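Long-range contact in VAPBC49 (Mycobacterium tuberculosis, PDB 5AF3), which is possibly the antitoxin partner of the toxin VapC45 in a type II toxin-antitoxin system and carries a predicted DNA-binding helix-turn-helix domain: residues Gln54-Gly65 with Leu70-Asn82. Residues are numbered along the deposited sequence; the frame is centred on the assembly and turned at random.
Sequences QPIITALPHPTG and LPFVGIAEAYVLN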
ATOM      1  N   GLN A  54      -5.270  12.173  26.890  1.00 41.46           N
ATOM      2  CA  GLN A  54      -4.514  10.990  27.318  1.00 42.75           C
ATOM      3  C   GLN A  54      -4.235   9.968  26.177  1.00 40.36           C
ATOM      4  O   GLN A  54      -5.081   9.771  25.291  1.00 36.17           O
ATOM      5  CB  GLN A  54      -5.204  10.315  28.499  1.00 44.61           C
ATOM      6  N   PRO A  55      -3.033   9.338  26.191  1.00 39.70           N
ATOM      7  CA  PRO A  55      -2.633   8.344  25.176  1.00 36.90           C
ATOM      8  C   PRO A  55      -3.548   7.126  25.130  1.00 31.81           C
ATOM      9  O   PRO A  55      -4.020   6.668  26.181  1.00 29.65           O
ATOM     10  CB  PRO A  55      -1.230   7.916  25.638  1.00 35.95           C
ATOM     11  CG  PRO A  55      -0.740   9.052  26.455  1.00 39.18           C
ATOM     12  CD  PRO A  55      -1.960   9.552  27.179  1.00 40.18           C
ATOM     13  N   ILE A  56      -3.790   6.593  23.932  1.00 24.01           N
ATOM     14  CA  ILE A  56      -4.501   5.331  23.802  1.00 24.00           C
ATOM     15  C   ILE A  56      -3.636   4.154  23.303  1.00 20.94           C
ATOM     16  O   ILE A  56      -4.126   3.030  23.121  1.00 21.88           O
ATOM     17  CB  ILE A  56      -5.806   5.460  22.944  1.00 24.07           C
ATOM     18  CG1 ILE A  56      -5.514   6.013  21.548  1.00 20.72           C
ATOM     19  CG2 ILE A  56      -6.839   6.328  23.687  1.00 28.53           C
ATOM     20  CD1 ILE A  56      -6.752   5.974  20.568  1.00 26.38           C
ATOM     21  N   ILE A  57      -2.348   4.425  23.087  1.00 23.90           N
ATOM     22  CA  ILE A  57      -1.362   3.347  22.861  1.00 19.26           C
ATOM     23  C   ILE A  57      -0.166   3.473  23.807  1.00 19.11           C
ATOM     24  O   ILE A  57       0.107   4.545  24.354  1.00 22.15           O
ATOM     25  CB  ILE A  57      -0.874   3.281  21.392  1.00 22.75           C
ATOM     26  CG1 ILE A  57      -0.111   4.541  20.968  1.00 20.48           C
ATOM     27  CG2 ILE A  57      -2.079   3.003  20.443  1.00 23.45           C
ATOM     28  CD1 ILE A  57       0.423   4.497  19.499  1.00 22.15           C
ATOM     29  N   THR A  58       0.534   2.359  23.982  1.00 21.36           N
ATOM     30  CA  THR A  58       1.703   2.331  24.863  1.00 21.84           C
ATOM     31  C   THR A  58       2.884   2.984  24.118  1.00 21.88           C
ATOM     32  O   THR A  58       3.283   2.520  23.045  1.00 19.50           O
ATOM     33  CB  THR A  58       2.014   0.877  25.325  1.00 24.00           C
ATOM     34  OG1 THR A  58       0.840   0.321  25.933  1.00 23.77           O
ATOM     35  CG2 THR A  58       3.200   0.821  26.359  1.00 23.33           C
ATOM     36  N   ALA A  59       3.379   4.088  24.676  1.00 23.60           N
ATOM     37  CA  ALA A  59       4.528   4.822  24.136  1.00 21.87           C
ATOM     38  C   ALA A  59       5.479   5.181  25.267  1.00 26.29           C
ATOM     39  O   ALA A  59       5.064   5.321  26.413  1.00 27.13           O
ATOM     40  CB  ALA A  59       4.082   6.076  23.416  1.00 26.15           C
ATOM     41  N   LEU A  60       6.748   5.353  24.938  1.00 25.12           N
ATOM     42  CA  LEU A  60       7.773   5.658  25.948  1.00 29.46           C
ATOM     43  C   LEU A  60       8.521   6.885  25.475  1.00 27.90           C
ATOM     44  O   LEU A  60       8.546   7.151  24.260  1.00 28.42           O
ATOM     45  CB  LEU A  60       8.737   4.466  26.112  1.00 32.89           C
ATOM     46  CG  LEU A  60       8.178   3.125  26.642  1.00 37.13           C
ATOM     47  CD1 LEU A  60       8.820   1.911  25.957  1.00 40.73           C
ATOM     48  CD2 LEU A  60       8.291   3.008  28.163  1.00 38.25           C
ATOM     49  N   PRO A  61       9.143   7.644  26.409  1.00 33.25           N
ATOM     50  CA  PRO A  61       9.899   8.837  26.008  1.00 33.16           C
ATOM     51  C   PRO A  61      11.067   8.418  25.097  1.00 32.01           C
ATOM     52  O   PRO A  61      11.654   7.361  25.323  1.00 33.67           O
ATOM     53  CB  PRO A  61      10.392   9.399  27.347  1.00 35.71           C
ATOM     54  CG  PRO A  61       9.419   8.866  28.351  1.00 33.27           C
ATOM     55  CD  PRO A  61       9.194   7.456  27.867  1.00 33.41           C
ATOM     56  N   HIS A  62      11.353   9.203  24.053  1.00 33.97           N
ATOM     57  CA  HIS A  62      12.363   8.809  23.073  1.00 34.35           C
ATOM     58  C   HIS A  62      13.750   8.748  23.741  1.00 32.94           C
ATOM     59  O   HIS A  62      14.061   9.600  24.578  1.00 36.54           O
ATOM     60  CB  HIS A  62      12.344   9.703  21.817  1.00 37.99           C
ATOM     61  CG  HIS A  62      13.048  11.021  21.975  1.00 42.59           C
ATOM     62  ND1 HIS A  62      14.423  11.136  21.997  1.00 43.30           N
ATOM     63  CD2 HIS A  62      12.568  12.284  22.077  1.00 43.87           C
ATOM     64  CE1 HIS A  62      14.759  12.408  22.134  1.00 42.81           C
ATOM     65  NE2 HIS A  62      13.652  13.128  22.181  1.00 43.19           N
ATOM     66  N   PRO A  63      14.556   7.722  23.411  1.00 33.47           N
ATOM     67  CA  PRO A  63      15.920   7.654  23.947  1.00 34.30           C
ATOM     68  C   PRO A  63      16.766   8.850  23.478  1.00 37.35           C
ATOM     69  O   PRO A  63      16.389   9.563  22.526  1.00 37.56           O
ATOM     70  CB  PRO A  63      16.465   6.333  23.362  1.00 35.95           C
ATOM     71  CG  PRO A  63      15.214   5.507  23.082  1.00 35.05           C
ATOM     72  CD  PRO A  63      14.269   6.560  22.546  1.00 33.69           C
ATOM     73  N   THR A  64      17.873   9.089  24.176  1.00 35.20           N
ATOM     74  CA  THR A  64      18.811  10.156  23.819  1.00 35.83           C
ATOM     75  C   THR A  64      19.287   9.883  22.402  1.00 33.76           C
ATOM     76  O   THR A  64      19.636   8.748  22.079  1.00 34.25           O
ATOM     77  CB  THR A  64      19.993  10.205  24.815  1.00 36.56           C
ATOM     78  OG1 THR A  64      19.467  10.341  26.144  1.00 36.50           O
ATOM     79  CG2 THR A  64      20.903  11.403  24.532  1.00 35.04           C
ATOM     80  N   GLY A  65      19.227  10.907  21.558  1.00 36.76           N
ATOM     81  CA  GLY A  65      19.570  10.776  20.132  1.00 40.43           C
ATOM     82  C   GLY A  65      18.814   9.739  19.306  1.00 41.86           C
ATOM     83  O   GLY A  65      19.392   9.114  18.410  1.00 42.17           O
ATOM     84  N   LEU A  70       7.492   3.519  20.371  1.00 22.89           N
ATOM     85  CA  LEU A  70       6.562   2.425  20.652  1.00 21.76           C
ATOM     86  C   LEU A  70       7.283   1.112  20.946  1.00 23.62           C
ATOM     87  O   LEU A  70       8.017   0.585  20.107  1.00 22.65           O
ATOM     88  CB  LEU A  70       5.604   2.235  19.480  1.00 20.23           C
ATOM     89  CG  LEU A  70       4.882   3.487  18.976  1.00 22.46           C
ATOM     90  CD1 LEU A  70       3.931   3.069  17.815  1.00 21.09           C
ATOM     91  CD2 LEU A  70       4.140   4.151  20.121  1.00 20.58           C
ATOM     92  N   PRO A  71       7.021   0.553  22.125  1.00 22.96           N
ATOM     93  CA  PRO A  71       7.451  -0.832  22.357  1.00 24.16           C
ATOM     94  C   PRO A  71       6.530  -1.735  21.518  1.00 21.54           C
ATOM     95  O   PRO A  71       5.524  -1.230  20.939  1.00 22.81           O
ATOM     96  CB  PRO A  71       7.272  -1.008  23.877  1.00 23.31           C
ATOM     97  CG  PRO A  71       6.148  -0.036  24.249  1.00 24.07           C
ATOM     98  CD  PRO A  71       6.263   1.133  23.258  1.00 22.85           C
ATOM     99  N   PHE A  72       6.831  -3.024  21.423  1.00 19.07           N
ATOM    100  CA  PHE A  72       6.051  -3.902  20.563  1.00 18.02           C
ATOM    101  C   PHE A  72       4.554  -3.965  20.926  1.00 22.51           C
ATOM    102  O   PHE A  72       3.670  -3.986  20.036  1.00 18.39           O
ATOM    103  CB  PHE A  72       6.617  -5.329  20.480  1.00 21.51           C
ATOM    104  CG  PHE A  72       5.895  -6.175  19.506  1.00 22.20           C
ATOM    105  CD1 PHE A  72       6.176  -6.074  18.133  1.00 18.85           C
ATOM    106  CD2 PHE A  72       4.863  -7.012  19.920  1.00 19.10           C
ATOM    107  CE1 PHE A  72       5.452  -6.864  17.228  1.00 20.69           C
ATOM    108  CE2 PHE A  72       4.145  -7.791  19.014  1.00 18.77           C
ATOM    109  CZ  PHE A  72       4.447  -7.713  17.661  1.00 22.93           C
ATOM    110  N   VAL A  73       4.268  -4.025  22.225  1.00 20.26           N
ATOM    111  CA  VAL A  73       2.857  -3.983  22.659  1.00 18.61           C
ATOM    112  C   VAL A  73       2.133  -2.722  22.130  1.00 16.04           C
ATOM    113  O   VAL A  73       0.919  -2.812  21.781  1.00 17.03           O
ATOM    114  CB  VAL A  73       2.683  -4.135  24.219  1.00 18.28           C
ATOM    115  CG1 VAL A  73       3.194  -2.924  24.937  1.00 17.12           C
ATOM    116  CG2 VAL A  73       1.198  -4.458  24.569  1.00 17.81           C
ATOM    117  N   GLY A  74       2.829  -1.582  22.099  1.00 17.60           N
ATOM    118  CA  GLY A  74       2.278  -0.318  21.594  1.00 21.10           C
ATOM    119  C   GLY A  74       1.972  -0.345  20.092  1.00 19.11           C
ATOM    120  O   GLY A  74       0.968   0.226  19.629  1.00 18.52           O
ATOM    121  N   ILE A  75       2.858  -0.940  19.293  1.00 19.68           N
ATOM    122  CA  ILE A  75       2.540  -1.062  17.863  1.00 21.07           C
ATOM    123  C   ILE A  75       1.356  -2.019  17.627  1.00 19.45           C
ATOM    124  O   ILE A  75       0.568  -1.842  16.680  1.00 17.92           O
ATOM    125  CB  ILE A  75       3.774  -1.408  16.957  1.00 20.45           C
ATOM    126  CG1 ILE A  75       3.539  -0.783  15.564  1.00 21.23           C
ATOM    127  CG2 ILE A  75       4.002  -2.902  16.848  1.00 20.42           C
ATOM    128  CD1 ILE A  75       4.737  -0.885  14.639  1.00 23.84           C
ATOM    129  N   ALA A  76       1.202  -3.004  18.515  1.00 16.23           N
ATOM    130  CA  ALA A  76       0.124  -3.986  18.406  1.00 14.61           C
ATOM    131  C   ALA A  76      -1.191  -3.251  18.713  1.00 17.28           C
ATOM    132  O   ALA A  76      -2.179  -3.415  17.990  1.00 13.96           O
ATOM    133  CB  ALA A  76       0.358  -5.156  19.433  1.00 13.04           C
ATOM    134  N   GLU A  77      -1.179  -2.430  19.767  1.00 18.60           N
ATOM    135  CA  GLU A  77      -2.344  -1.589  20.124  1.00 16.02           C
ATOM    136  C   GLU A  77      -2.665  -0.603  18.967  1.00 16.85           C
ATOM    137  O   GLU A  77      -3.822  -0.441  18.562  1.00 17.19           O
ATOM    138  CB  GLU A  77      -2.045  -0.851  21.430  1.00 17.20           C
ATOM    139  CG  GLU A  77      -1.923  -1.848  22.618  1.00 14.67           C
ATOM    140  CD  GLU A  77      -1.386  -1.232  23.894  1.00 19.54           C
ATOM    141  OE1 GLU A  77      -0.644  -0.224  23.806  1.00 18.53           O
ATOM    142  OE2 GLU A  77      -1.761  -1.770  24.987  1.00 19.08           O
ATOM    143  N   ALA A  78      -1.635   0.012  18.401  1.00 16.41           N
ATOM    144  CA  ALA A  78      -1.820   0.925  17.246  1.00 17.48           C
ATOM    145  C   ALA A  78      -2.396   0.183  16.034  1.00 16.34           C
ATOM    146  O   ALA A  78      -3.245   0.718  15.315  1.00 17.32           O
ATOM    147  CB  ALA A  78      -0.499   1.648  16.880  1.00 15.95           C
ATOM    148  N   TYR A  79      -1.945  -1.049  15.819  1.00 15.46           N
ATOM    149  CA  TYR A  79      -2.406  -1.870  14.730  1.00 16.63           C
ATOM    150  C   TYR A  79      -3.909  -2.142  14.867  1.00 20.57           C
ATOM    151  O   TYR A  79      -4.674  -1.974  13.896  1.00 17.04           O
ATOM    152  CB  TYR A  79      -1.628  -3.176  14.648  1.00 17.34           C
ATOM    153  CG  TYR A  79      -2.215  -4.181  13.687  1.00 17.62           C
ATOM    154  CD1 TYR A  79      -1.961  -4.108  12.308  1.00 19.58           C
ATOM    155  CD2 TYR A  79      -3.000  -5.231  14.163  1.00 16.55           C
ATOM    156  CE1 TYR A  79      -2.489  -5.048  11.449  1.00 19.80           C
ATOM    157  CE2 TYR A  79      -3.506  -6.165  13.325  1.00 19.20           C
ATOM    158  CZ  TYR A  79      -3.282  -6.063  11.969  1.00 19.77           C
ATOM    159  OH  TYR A  79      -3.825  -7.034  11.162  1.00 19.36           O
ATOM    160  N   VAL A  80      -4.329  -2.503  16.074  1.00 15.82           N
ATOM    161  CA  VAL A  80      -5.751  -2.801  16.328  1.00 15.01           C
ATOM    162  C   VAL A  80      -6.623  -1.548  16.197  1.00 17.18           C
ATOM    163  O   VAL A  80      -7.645  -1.591  15.533  1.00 15.55           O
ATOM    164  CB  VAL A  80      -5.939  -3.480  17.669  1.00 14.38           C
ATOM    165  CG1 VAL A  80      -7.447  -3.606  18.035  1.00 13.63           C
ATOM    166  CG2 VAL A  80      -5.302  -4.921  17.612  1.00 12.34           C
ATOM    167  N   LEU A  81      -6.206  -0.452  16.808  1.00 15.11           N
ATOM    168  CA  LEU A  81      -6.891   0.831  16.661  1.00 16.40           C
ATOM    169  C   LEU A  81      -6.982   1.276  15.200  1.00 20.15           C
ATOM    170  O   LEU A  81      -7.961   1.877  14.794  1.00 17.09           O
ATOM    171  CB  LEU A  81      -6.183   1.899  17.454  1.00 17.33           C
ATOM    172  CG  LEU A  81      -6.297   1.827  18.980  1.00 17.81           C
ATOM    173  CD1 LEU A  81      -5.486   2.947  19.563  1.00 20.05           C
ATOM    174  CD2 LEU A  81      -7.810   1.941  19.371  1.00 19.31           C
ATOM    175  N   ASN A  82      -5.954   0.996  14.411  1.00 16.22           N
ATOM    176  CA  ASN A  82      -6.039   1.295  12.978  1.00 19.91           C
ATOM    177  C   ASN A  82      -7.066   0.449  12.246  1.00 18.40           C
ATOM    178  O   ASN A  82      -7.698   0.920  11.266  1.00 18.92           O
ATOM    179  CB  ASN A  82      -4.675   1.179  12.308  1.00 17.29           C
ATOM    180  CG  ASN A  82      -4.647   1.879  10.943  1.00 25.30           C
ATOM    181  OD1 ASN A  82      -5.281   2.923  10.755  1.00 21.41           O
ATOM    182  ND2 ASN A  82      -3.944   1.285   9.987  1.00 24.62           N
TER
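Within the putative DNA-binding helix-turn-helix domain, the extended loop that follows helix 31-38 lies along one side of helix 72-86, with I56-L60 making the contact. T58 is fixed by E77 from the helix: carboxylate oxygen OE1 accepts from T58 N at 2.8 Å, nearly in line with its own C-O bond, and from T58 OG1 at 2.7 Å on the syn side, 18° out of the carboxylate plane. With OG1 set beside T58's own backbone N (chi1 -55°), hydroxyl and amide both reach that one oxygen, while OE2 is hydrogen-bonded to H108 ND1, so both ends of the buried carboxylate are held. The other T58 branch, CG2, lies against CG in the ring of the N-cap residue P71, and against V73 CG1. L60 CD1 touches the same ring, 3.7 Å from P71 CG. On the other side of T58 in the chain, I57 enters the core: CD1 touches both L70 CD2 and A78 CB, and CG2 meets L81 CD1 at 3.5 Å. I56 CD1 presses tightly on that same L81 methyl, and W37 and L98 extend this apolar patch to helices 31-38 and 95-105. G74, without a side chain, lets the loop backbone come close: its CA approaches T58 O at 3.3 Å in a CA-H...O contact (144° at the hydrogen), and this buried carbonyl has no conventional hydrogen-bond partner.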